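Long-range contacts in alpha-rhamnosidase (Dictyoglomus thermophilum, PDB 6I60), which probably releases terminal non-reducing alpha-L-rhamnose from alpha-L-rhamnosides by hydrolysis, as a glycoside hydrolase: residues Ser26-Ser31 with Gln125-Ser130; Tyr30-Leu35 with Val117-Ser122; Phe53-Arg58 with Tyr113-Arg118. All coordinates share one frame; numbering follows the deposited sequence.

Contact 1. Residues Ser26-Ser31 with Gln125-Ser130; sequences SSNIYS and QESPFS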
loop_
_atom_site.group_PDB
_atom_site.type_symbol
_atom_site.label_atom_id
_atom_site.label_comp_id
_atom_site.label_asym_id
_atom_site.label_seq_id
_atom_site.Cartn_x
_atom_site.Cartn_y
_atom_site.Cartn_z
ATOM N N SER A 26 -11.924 -31.727 24.429
ATOM C CA SER A 26 -10.726 -31.283 25.121
ATOM C C SER A 26 -10.935 -29.949 25.825
ATOM O O SER A 26 -12.070 -29.498 26.002
ATOM C CB SER A 26 -9.570 -31.169 24.131
ATOM O OG SER A 26 -9.655 -29.923 23.471
ATOM N N SER A 27 -9.837 -29.316 26.231
ATOM C CA SER A 27 -9.864 -27.944 26.714
ATOM C C SER A 27 -9.597 -26.941 25.603
ATOM O O SER A 27 -9.597 -25.733 25.863
ATOM C CB SER A 27 -8.842 -27.755 27.839
ATOM O OG SER A 27 -8.326 -26.437 27.828
ATOM N N ASN A 28 -9.361 -27.413 24.375
ATOM C CA ASN A 28 -9.160 -26.548 23.212
ATOM C C ASN A 28 -10.516 -26.334 22.546
ATOM O O ASN A 28 -10.859 -26.946 21.533
ATOM C CB ASN A 28 -8.148 -27.170 22.260
ATOM C CG ASN A 28 -7.670 -26.205 21.205
ATOM O OD1 ASN A 28 -8.150 -25.075 21.118
ATOM N ND2 ASN A 28 -6.716 -26.643 20.393
ATOM N N ILE A 29 -11.306 -25.438 23.146
ATOM C CA ILE A 29 -12.706 -25.275 22.762
ATOM C C ILE A 29 -12.908 -24.347 21.573
ATOM O O ILE A 29 -14.014 -24.312 21.013
ATOM C CB ILE A 29 -13.535 -24.756 23.954
ATOM C CG1 ILE A 29 -13.373 -23.241 24.098
ATOM C CG2 ILE A 29 -13.123 -25.459 25.239
ATOM C CD1 ILE A 29 -14.369 -22.609 25.040
ATOM N N TYR A 30 -11.887 -23.600 21.163
ATOM C CA TYR A 30 -12.020 -22.606 20.106
ATOM C C TYR A 30 -11.357 -23.113 18.832
ATOM O O TYR A 30 -10.168 -23.451 18.835
ATOM C CB TYR A 30 -11.405 -21.273 20.530
ATOM C CG TYR A 30 -12.180 -20.562 21.612
ATOM C CD1 TYR A 30 -13.522 -20.247 21.438
ATOM C CD2 TYR A 30 -11.573 -20.207 22.808
ATOM C CE1 TYR A 30 -14.235 -19.596 22.424
ATOM C CE2 TYR A 30 -12.278 -19.556 23.800
ATOM C CZ TYR A 30 -13.609 -19.254 23.604
ATOM O OH TYR A 30 -14.314 -18.605 24.591
ATOM N N SER A 31 -12.126 -23.158 17.749
ATOM C CA SER A 31 -11.590 -23.468 16.436
ATOM C C SER A 31 -10.898 -22.241 15.849
ATOM O O SER A 31 -11.132 -21.114 16.293
ATOM C CB SER A 31 -12.711 -23.940 15.513
ATOM O OG SER A 31 -13.383 -22.842 14.919
ATOM N N GLN A 125 -3.990 -31.029 22.568
ATOM C CA GLN A 125 -5.440 -31.126 22.671
ATOM C C GLN A 125 -6.065 -30.698 21.350
ATOM O O GLN A 125 -5.793 -29.600 20.851
ATOM C CB GLN A 125 -5.951 -30.267 23.825
ATOM C CG GLN A 125 -5.224 -30.517 25.138
ATOM C CD GLN A 125 -5.733 -29.642 26.265
ATOM O OE1 GLN A 125 -5.957 -30.113 27.381
ATOM N NE2 GLN A 125 -5.919 -28.358 25.979
ATOM N N GLU A 126 -6.891 -31.570 20.781
ATOM C CA GLU A 126 -7.478 -31.327 19.473
ATOM C C GLU A 126 -8.632 -30.338 19.575
ATOM O O GLU A 126 -9.442 -30.397 20.504
ATOM C CB GLU A 126 -7.963 -32.643 18.865
ATOM C CG GLU A 126 -8.479 -32.531 17.443
ATOM C CD GLU A 126 -9.219 -33.775 16.999
ATOM O OE1 GLU A 126 -9.286 -34.025 15.779
ATOM O OE2 GLU A 126 -9.733 -34.503 17.874
ATOM N N SER A 127 -8.700 -29.424 18.609
ATOM C CA SER A 127 -9.724 -28.396 18.523
ATOM C C SER A 127 -10.783 -28.775 17.494
ATOM O O SER A 127 -10.503 -29.518 16.550
ATOM C CB SER A 127 -9.104 -27.050 18.137
ATOM O OG SER A 127 -9.993 -26.280 17.345
ATOM N N PRO A 128 -12.013 -28.286 17.657
ATOM C CA PRO A 128 -13.049 -28.537 16.650
ATOM C C PRO A 128 -12.697 -27.892 15.319
ATOM O O PRO A 128 -11.815 -27.038 15.211
ATOM C CB PRO A 128 -14.308 -27.911 17.260
ATOM C CG PRO A 128 -14.022 -27.811 18.720
ATOM C CD PRO A 128 -12.548 -27.579 18.833
ATOM N N PHE A 129 -13.409 -28.323 14.283
ATOM C CA PHE A 129 -13.188 -27.781 12.952
ATOM C C PHE A 129 -13.696 -26.348 12.868
ATOM O O PHE A 129 -14.663 -25.965 13.530
ATOM C CB PHE A 129 -13.880 -28.646 11.898
ATOM C CG PHE A 129 -12.961 -29.609 11.202
ATOM C CD1 PHE A 129 -11.981 -29.152 10.336
ATOM C CD2 PHE A 129 -13.078 -30.973 11.412
ATOM C CE1 PHE A 129 -11.134 -30.037 9.696
ATOM C CE2 PHE A 129 -12.236 -31.863 10.773
ATOM C CZ PHE A 129 -11.263 -31.394 9.915
ATOM N N SER A 130 -13.021 -25.549 12.047
ATOM C CA SER A 130 -13.440 -24.176 11.830
ATOM C C SER A 130 -14.712 -24.135 10.987
ATOM O O SER A 130 -15.148 -25.137 10.413
ATOM C CB SER A 130 -12.331 -23.384 11.142
ATOM O OG SER A 130 -12.262 -23.719 9.767
#
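Ser-26 reaches Glu-126 through its hydroxyl: Ser-26 OG donates to Glu-126 O at 3.0 Å, coming from above the carbonyl plane. Ser-26 OG also accepts from the backbone N of Asn-28 at 2.7 Å, which makes an ST turn, so one oxygen both shapes its own loop and ties it to the other. An alanine here would remove that oxygen and would probably leave Asn-28 N and Glu-126 O without their shared partner, freeing the turn to shift. Ser-27 lays its CB against the amide end of Gln-125, while its OG turns to Glu-61 and the Gln-125 amide nitrogen to Asp-121. Asn-28 carries the middle of the contact. With CG anti to the backbone N (chi1 -167°), its amide reaches the facing backbone, and Asn-28 ND2 donates to Gln-125 O at 3.1 Å. The bond is nearly straight, 173° at the hydrogen, and the acceptor lies in the plane of the amide. Ser-127 CB lies 3.3 Å from Asn-28 ND2. The backbone O of Asn-28 receives a CA-H...O contact from Ser-127 and meets CD of Pro-128. Past Ile-29, the carbonyl oxygen of Tyr-30 lies 3.2 Å from Ser-127 OG. Ser-31 then packs its CB against two successive carbonyl oxygens, those of Pro-128 and Phe-129, and its OG comes up to Ser-130 CA. Both segments are loops at the edge of the N-terminal immunoglobulin-like domain: 26-31 leads toward strand 35-37, and the loop holding 125-130 joins strand 112-120 to strand 133-137. Asn-28 and Ser-127 rest on Trp-119 of strand 112-120, and Ser-130 is bonded to Val-117 of that same strand.

Contact 2. Residues Tyr30-Leu35 with Val117-Ser122; sequences YSPFDL and VRWWDS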
loop_
_atom_site.group_PDB
_atom_site.type_symbol
_atom_site.label_atom_id
_atom_site.label_comp_id
_atom_site.label_asym_id
_atom_site.label_seq_id
_atom_site.Cartn_x
_atom_site.Cartn_y
_atom_site.Cartn_z
ATOM N N TYR A 30 -11.887 -23.600 21.163
ATOM C CA TYR A 30 -12.020 -22.606 20.106
ATOM C C TYR A 30 -11.357 -23.113 18.832
ATOM O O TYR A 30 -10.168 -23.451 18.835
ATOM C CB TYR A 30 -11.405 -21.273 20.530
ATOM C CG TYR A 30 -12.180 -20.562 21.612
ATOM C CD1 TYR A 30 -13.522 -20.247 21.438
ATOM C CD2 TYR A 30 -11.573 -20.207 22.808
ATOM C CE1 TYR A 30 -14.235 -19.596 22.424
ATOM C CE2 TYR A 30 -12.278 -19.556 23.800
ATOM C CZ TYR A 30 -13.609 -19.254 23.604
ATOM O OH TYR A 30 -14.314 -18.605 24.591
ATOM N N SER A 31 -12.126 -23.158 17.749
ATOM C CA SER A 31 -11.590 -23.468 16.436
ATOM C C SER A 31 -10.898 -22.241 15.849
ATOM O O SER A 31 -11.132 -21.114 16.293
ATOM C CB SER A 31 -12.711 -23.940 15.513
ATOM O OG SER A 31 -13.383 -22.842 14.919
ATOM N N PRO A 32 -10.021 -22.432 14.862
ATOM C CA PRO A 32 -9.390 -21.277 14.212
ATOM C C PRO A 32 -10.431 -20.351 13.599
ATOM O O PRO A 32 -11.463 -20.793 13.089
ATOM C CB PRO A 32 -8.501 -21.916 13.140
ATOM C CG PRO A 32 -8.221 -23.283 13.654
ATOM C CD PRO A 32 -9.458 -23.708 14.386
ATOM N N PHE A 33 -10.154 -19.051 13.661
ATOM C CA PHE A 33 -11.068 -18.031 13.172
ATOM C C PHE A 33 -10.336 -17.108 12.209
ATOM O O PHE A 33 -9.107 -17.138 12.091
ATOM C CB PHE A 33 -11.680 -17.225 14.330
ATOM C CG PHE A 33 -10.675 -16.435 15.120
ATOM C CD1 PHE A 33 -9.936 -17.035 16.125
ATOM C CD2 PHE A 33 -10.473 -15.088 14.861
ATOM C CE1 PHE A 33 -9.012 -16.309 16.854
ATOM C CE2 PHE A 33 -9.551 -14.357 15.586
ATOM C CZ PHE A 33 -8.818 -14.968 16.584
ATOM N N ASP A 34 -11.119 -16.276 11.521
ATOM C CA ASP A 34 -10.606 -15.328 10.531
ATOM C C ASP A 34 -9.762 -16.046 9.480
ATOM O O ASP A 34 -8.608 -15.696 9.218
ATOM C CB ASP A 34 -9.815 -14.203 11.202
ATOM C CG ASP A 34 -9.603 -13.012 10.285
ATOM O OD1 ASP A 34 -10.147 -13.019 9.158
ATOM O OD2 ASP A 34 -8.885 -12.072 10.687
ATOM N N LEU A 35 -10.355 -17.068 8.874
ATOM C CA LEU A 35 -9.663 -17.873 7.878
ATOM C C LEU A 35 -9.595 -17.105 6.563
ATOM O O LEU A 35 -10.627 -16.688 6.023
ATOM C CB LEU A 35 -10.369 -19.215 7.695
ATOM C CG LEU A 35 -9.970 -20.302 8.694
ATOM C CD1 LEU A 35 -10.743 -20.148 9.995
ATOM C CD2 LEU A 35 -10.203 -21.674 8.092
ATOM N N VAL A 117 -10.305 -25.988 9.043
ATOM C CA VAL A 117 -8.995 -26.271 9.620
ATOM C C VAL A 117 -9.152 -26.507 11.116
ATOM O O VAL A 117 -9.981 -25.875 11.778
ATOM C CB VAL A 117 -7.989 -25.134 9.311
ATOM C CG1 VAL A 117 -8.359 -23.861 10.045
ATOM C CG2 VAL A 117 -6.570 -25.558 9.658
ATOM N N ARG A 118 -8.364 -27.443 11.636
ATOM C CA ARG A 118 -8.216 -27.683 13.063
ATOM C C ARG A 118 -6.786 -27.375 13.481
ATOM O O ARG A 118 -5.870 -27.335 12.656
ATOM C CB ARG A 118 -8.553 -29.133 13.432
ATOM C CG ARG A 118 -9.964 -29.567 13.091
ATOM C CD ARG A 118 -10.249 -30.974 13.603
ATOM N NE ARG A 118 -9.215 -31.932 13.215
ATOM C CZ ARG A 118 -9.447 -33.211 12.934
ATOM N NH1 ARG A 118 -10.680 -33.692 13.001
ATOM N NH2 ARG A 118 -8.446 -34.010 12.595
ATOM N N TRP A 119 -6.598 -27.168 14.781
ATOM C CA TRP A 119 -5.277 -26.889 15.320
ATOM C C TRP A 119 -5.112 -27.605 16.650
ATOM O O TRP A 119 -6.078 -27.818 17.386
ATOM C CB TRP A 119 -5.038 -25.381 15.488
ATOM C CG TRP A 119 -5.749 -24.774 16.661
ATOM C CD1 TRP A 119 -7.097 -24.621 16.813
ATOM C CD2 TRP A 119 -5.147 -24.229 17.843
ATOM N NE1 TRP A 119 -7.372 -24.019 18.019
ATOM C CE2 TRP A 119 -6.192 -23.767 18.668
ATOM C CE3 TRP A 119 -3.827 -24.087 18.284
ATOM C CZ2 TRP A 119 -5.958 -23.174 19.908
ATOM C CZ3 TRP A 119 -3.597 -23.499 19.515
ATOM C CH2 TRP A 119 -4.658 -23.049 20.312
ATOM N N TRP A 120 -3.875 -27.987 16.942
ATOM C CA TRP A 120 -3.519 -28.633 18.195
ATOM C C TRP A 120 -2.742 -27.644 19.051
ATOM O O TRP A 120 -1.781 -27.029 18.578
ATOM C CB TRP A 120 -2.693 -29.897 17.946
ATOM C CG TRP A 120 -3.509 -31.082 17.514
ATOM C CD1 TRP A 120 -3.875 -32.149 18.281
ATOM C CD2 TRP A 120 -4.058 -31.321 16.210
ATOM N NE1 TRP A 120 -4.618 -33.036 17.540
ATOM C CE2 TRP A 120 -4.744 -32.551 16.265
ATOM C CE3 TRP A 120 -4.035 -30.614 15.003
ATOM C CZ2 TRP A 120 -5.401 -33.090 15.159
ATOM C CZ3 TRP A 120 -4.689 -31.153 13.906
ATOM C CH2 TRP A 120 -5.361 -32.377 13.993
ATOM N N ASP A 121 -3.161 -27.491 20.304
ATOM C CA ASP A 121 -2.558 -26.508 21.192
ATOM C C ASP A 121 -1.254 -27.062 21.768
ATOM O O ASP A 121 -0.710 -28.064 21.297
ATOM C CB ASP A 121 -3.551 -26.106 22.278
ATOM C CG ASP A 121 -3.897 -27.248 23.205
ATOM O OD1 ASP A 121 -3.555 -28.406 22.881
ATOM O OD2 ASP A 121 -4.513 -26.990 24.259
ATOM N N SER A 122 -0.745 -26.410 22.816
ATOM C CA SER A 122 0.544 -26.789 23.382
ATOM C C SER A 122 0.508 -28.147 24.075
ATOM O O SER A 122 1.569 -28.745 24.280
ATOM C CB SER A 122 1.020 -25.719 24.365
ATOM O OG SER A 122 1.661 -24.651 23.688
#
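The indole of Trp-119 points its N-H edge at the backbone of Tyr-30: Trp-119 NE1 donates to Tyr-30 O at 3.0 Å, with 173° at the hydrogen. The oxygen lies in the ring plane, and the nitrogen approaches it almost in line with the C=O bond (163°). A single straight bond therefore satisfies the only polar atom of this buried ring and, with the packing of Pro-32, helps fix how the ring is turned. One face of the indole has the backbone N of Asp-121 above it, offset toward the rim. Pro-32 meets the five-membered end of the indole at a slant, Pro-32 CD lying 3.5 Å from Trp-119 CD1 and its CG almost as near. The first torsion of Trp-119 places CG between the backbone N and the carbonyl carbon (chi1 75°), which swings the indole across to the 30-35 chain. Here, in the immunoglobulin-like beta sandwich, the loop that leads into strand 35-37 of one sheet packs on strand 112-120 of the other. The chain turns a corner at Asp-34, between Pro-32 and Leu-35. Pro-32 also rests its CD on Val-117 O, 3.4 Å away, and its CG on Val-117 CG1. Beyond the corner at Asp-34, Leu-35 CD2 comes to 3.5 Å from the same Val-117 CG1. One branch of the valine is thus shared by two apolar partners, a proline ring and a leucine methyl. Trp-55 of strand 52-56 touches both Pro-32 and Leu-35, and Val-71 of strand 68-74 packs on Val-117.

Contact 3. Residues Phe53-Arg58 with Tyr113-Arg118; sequences FSWKLR and YFWKVR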
loop_
_atom_site.group_PDB
_atom_site.type_symbol
_atom_site.label_atom_id
_atom_site.label_comp_id
_atom_site.label_asym_id
_atom_site.label_seq_id
_atom_site.Cartn_x
_atom_site.Cartn_y
_atom_site.Cartn_z
ATOM N N PHE A 53 -3.078 -20.037 2.489
ATOM C CA PHE A 53 -4.106 -20.154 3.514
ATOM C C PHE A 53 -3.558 -19.668 4.850
ATOM O O PHE A 53 -2.380 -19.873 5.159
ATOM C CB PHE A 53 -4.595 -21.601 3.647
ATOM C CG PHE A 53 -5.362 -22.096 2.452
ATOM C CD1 PHE A 53 -6.728 -21.886 2.354
ATOM C CD2 PHE A 53 -4.718 -22.772 1.430
ATOM C CE1 PHE A 53 -7.438 -22.340 1.257
ATOM C CE2 PHE A 53 -5.421 -23.228 0.329
ATOM C CZ PHE A 53 -6.783 -23.012 0.244
ATOM N N SER A 54 -4.418 -19.029 5.640
ATOM C CA SER A 54 -4.009 -18.485 6.925
ATOM C C SER A 54 -5.196 -18.495 7.876
ATOM O O SER A 54 -6.353 -18.579 7.457
ATOM C CB SER A 54 -3.447 -17.065 6.780
ATOM O OG SER A 54 -4.159 -16.333 5.797
ATOM N N TRP A 55 -4.890 -18.405 9.171
ATOM C CA TRP A 55 -5.914 -18.414 10.207
ATOM C C TRP A 55 -5.322 -17.865 11.496
ATOM O O TRP A 55 -4.104 -17.868 11.692
ATOM C CB TRP A 55 -6.470 -19.822 10.437
ATOM C CG TRP A 55 -5.404 -20.829 10.738
ATOM C CD1 TRP A 55 -4.813 -21.061 11.946
ATOM C CD2 TRP A 55 -4.795 -21.734 9.811
ATOM N NE1 TRP A 55 -3.874 -22.059 11.829
ATOM C CE2 TRP A 55 -3.844 -22.489 10.528
ATOM C CE3 TRP A 55 -4.963 -21.984 8.446
ATOM C CZ2 TRP A 55 -3.067 -23.472 9.926
ATOM C CZ3 TRP A 55 -4.191 -22.958 7.852
ATOM C CH2 TRP A 55 -3.255 -23.693 8.591
ATOM N N LYS A 56 -6.207 -17.404 12.376
ATOM C CA LYS A 56 -5.844 -16.904 13.693
ATOM C C LYS A 56 -6.353 -17.855 14.770
ATOM O O LYS A 56 -7.252 -18.668 14.538
ATOM C CB LYS A 56 -6.409 -15.497 13.920
ATOM C CG LYS A 56 -5.917 -14.468 12.918
ATOM C CD LYS A 56 -6.724 -13.181 12.998
ATOM C CE LYS A 56 -6.180 -12.126 12.044
ATOM N NZ LYS A 56 -4.763 -11.779 12.345
ATOM N N LEU A 57 -5.772 -17.741 15.964
ATOM C CA LEU A 57 -6.043 -18.680 17.042
ATOM C C LEU A 57 -6.452 -17.944 18.309
ATOM O O LEU A 57 -6.081 -16.789 18.528
ATOM C CB LEU A 57 -4.823 -19.561 17.330
ATOM C CG LEU A 57 -4.302 -20.356 16.134
ATOM C CD1 LEU A 57 -2.975 -21.012 16.464
ATOM C CD2 LEU A 57 -5.330 -21.387 15.702
ATOM N N ARG A 58 -7.219 -18.642 19.145
ATOM C CA ARG A 58 -7.689 -18.115 20.420
ATOM C C ARG A 58 -7.852 -19.279 21.385
ATOM O O ARG A 58 -8.414 -20.315 21.018
ATOM C CB ARG A 58 -9.015 -17.362 20.254
ATOM C CG ARG A 58 -9.743 -17.081 21.561
ATOM C CD ARG A 58 -10.082 -15.604 21.698
ATOM N NE ARG A 58 -11.184 -15.375 22.632
ATOM C CZ ARG A 58 -11.858 -14.233 22.725
ATOM N NH1 ARG A 58 -11.546 -13.207 21.943
ATOM N NH2 ARG A 58 -12.845 -14.114 23.602
ATOM N N TYR A 113 -14.476 -23.881 -4.055
ATOM C CA TYR A 113 -13.969 -24.850 -3.098
ATOM C C TYR A 113 -14.320 -24.424 -1.678
ATOM O O TYR A 113 -14.637 -23.262 -1.411
ATOM C CB TYR A 113 -12.451 -25.023 -3.233
ATOM C CG TYR A 113 -12.010 -25.472 -4.606
ATOM C CD1 TYR A 113 -11.765 -24.549 -5.616
ATOM C CD2 TYR A 113 -11.839 -26.818 -4.894
ATOM C CE1 TYR A 113 -11.364 -24.957 -6.876
ATOM C CE2 TYR A 113 -11.438 -27.236 -6.148
ATOM C CZ TYR A 113 -11.202 -26.302 -7.136
ATOM O OH TYR A 113 -10.800 -26.720 -8.385
ATOM N N PHE A 114 -14.258 -25.392 -0.767
ATOM C CA PHE A 114 -14.552 -25.182 0.642
ATOM C C PHE A 114 -13.388 -25.707 1.469
ATOM O O PHE A 114 -12.707 -26.655 1.067
ATOM C CB PHE A 114 -15.855 -25.885 1.057
ATOM C CG PHE A 114 -17.012 -25.621 0.131
ATOM C CD1 PHE A 114 -17.157 -26.338 -1.047
ATOM C CD2 PHE A 114 -17.960 -24.658 0.441
ATOM C CE1 PHE A 114 -18.215 -26.093 -1.900
ATOM C CE2 PHE A 114 -19.024 -24.412 -0.407
ATOM C CZ PHE A 114 -19.152 -25.131 -1.578
ATOM N N TRP A 115 -13.159 -25.091 2.627
ATOM C CA TRP A 115 -12.052 -25.530 3.465
ATOM C C TRP A 115 -12.301 -25.165 4.920
ATOM O O TRP A 115 -12.786 -24.071 5.222
ATOM C CB TRP A 115 -10.716 -24.942 2.987
ATOM C CG TRP A 115 -10.545 -23.463 3.206
ATOM C CD1 TRP A 115 -11.259 -22.456 2.620
ATOM C CD2 TRP A 115 -9.578 -22.827 4.053
ATOM N NE1 TRP A 115 -10.801 -21.235 3.058
ATOM C CE2 TRP A 115 -9.770 -21.437 3.938
ATOM C CE3 TRP A 115 -8.572 -23.301 4.903
ATOM C CZ2 TRP A 115 -8.995 -20.515 4.641
ATOM C CZ3 TRP A 115 -7.802 -22.385 5.598
ATOM C CH2 TRP A 115 -8.018 -21.008 5.462
ATOM N N LYS A 116 -11.975 -26.099 5.809
ATOM C CA LYS A 116 -11.939 -25.892 7.248
ATOM C C LYS A 116 -10.546 -26.239 7.758
ATOM O O LYS A 116 -9.695 -26.730 7.010
ATOM C CB LYS A 116 -13.000 -26.738 7.963
ATOM C CG LYS A 116 -14.138 -27.203 7.070
ATOM C CD LYS A 116 -14.847 -28.413 7.658
ATOM C CE LYS A 116 -14.014 -29.675 7.495
ATOM N NZ LYS A 116 -14.706 -30.873 8.048
ATOM N N VAL A 117 -10.305 -25.988 9.043
ATOM C CA VAL A 117 -8.995 -26.271 9.620
ATOM C C VAL A 117 -9.152 -26.507 11.116
ATOM O O VAL A 117 -9.981 -25.875 11.778
ATOM C CB VAL A 117 -7.989 -25.134 9.311
ATOM C CG1 VAL A 117 -8.359 -23.861 10.045
ATOM C CG2 VAL A 117 -6.570 -25.558 9.658
ATOM N N ARG A 118 -8.364 -27.443 11.636
ATOM C CA ARG A 118 -8.216 -27.683 13.063
ATOM C C ARG A 118 -6.786 -27.375 13.481
ATOM O O ARG A 118 -5.870 -27.335 12.656
ATOM C CB ARG A 118 -8.553 -29.133 13.432
ATOM C CG ARG A 118 -9.964 -29.567 13.091
ATOM C CD ARG A 118 -10.249 -30.974 13.603
ATOM N NE ARG A 118 -9.215 -31.932 13.215
ATOM C CZ ARG A 118 -9.447 -33.211 12.934
ATOM N NH1 ARG A 118 -10.680 -33.692 13.001
ATOM N NH2 ARG A 118 -8.446 -34.010 12.595
#
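Phe-53 presents a ring edge to the face of Trp-115 in the interior of the immunoglobulin-like beta sandwich, where strand 52-56 of one sheet faces strand 112-120 of the other. The ring centroids, of Phe-53 and of the six-membered ring of Trp-115, are 4.4 Å apart and the planes stand at 61°, an edge-to-face pair. CD1 of Phe-53 sits over the six-membered ring of Trp-115, almost equally far from its six carbons, while the CB of Phe-53 borders the far end of the benzo ring. No hydrogen bond links the two segments. The axes of strands 53-56 and 113-118 approach to 9.4 Å and cross at -48°, and the gap between the sheets is bridged mostly by side chains. Trp-115 reaches across to strand 52-56, so that its CH2 edge meets Ser-54 O, which lies in the ring plane, and Trp-115 CZ3 comes within 4.0 Å of Trp-55 CE3. The two indoles meet obliquely. Trp-55 in turn offers a face to Val-117, while its NE1 is bonded to Gln-66. Beyond the pair, Phe-135 makes a further edge-to-face contact with Phe-53, and Leu-35 touches both tryptophans. The CG2 methyl of Val-117, the branch not used toward Leu-35, sits over the six-membered ring of Trp-55, 3.8 Å from its centroid and 6° off the ring normal.

The three contacts grow more apolar from the domain's edge to its interior. Contact 1 is partly buried and joins two loops mainly through hydroxyl, amide and carbonyl groups. Contacts 2 and 3 are both buried; contact 3 has no hydrogen bond between its segments, and contact 2 differs by the one indole bond it adds to apolar packing. Contacts 1 and 2 share the 30-31 piece of chain, contacts 2 and 3 the 117-118 piece of strand 112-120, and that strand also meets the 125-130 loop through the Arg-118 to Glu-126 salt bridge. Phe-33 and Lys-56, bonded through their backbones, connect the first segments of contacts 2 and 3.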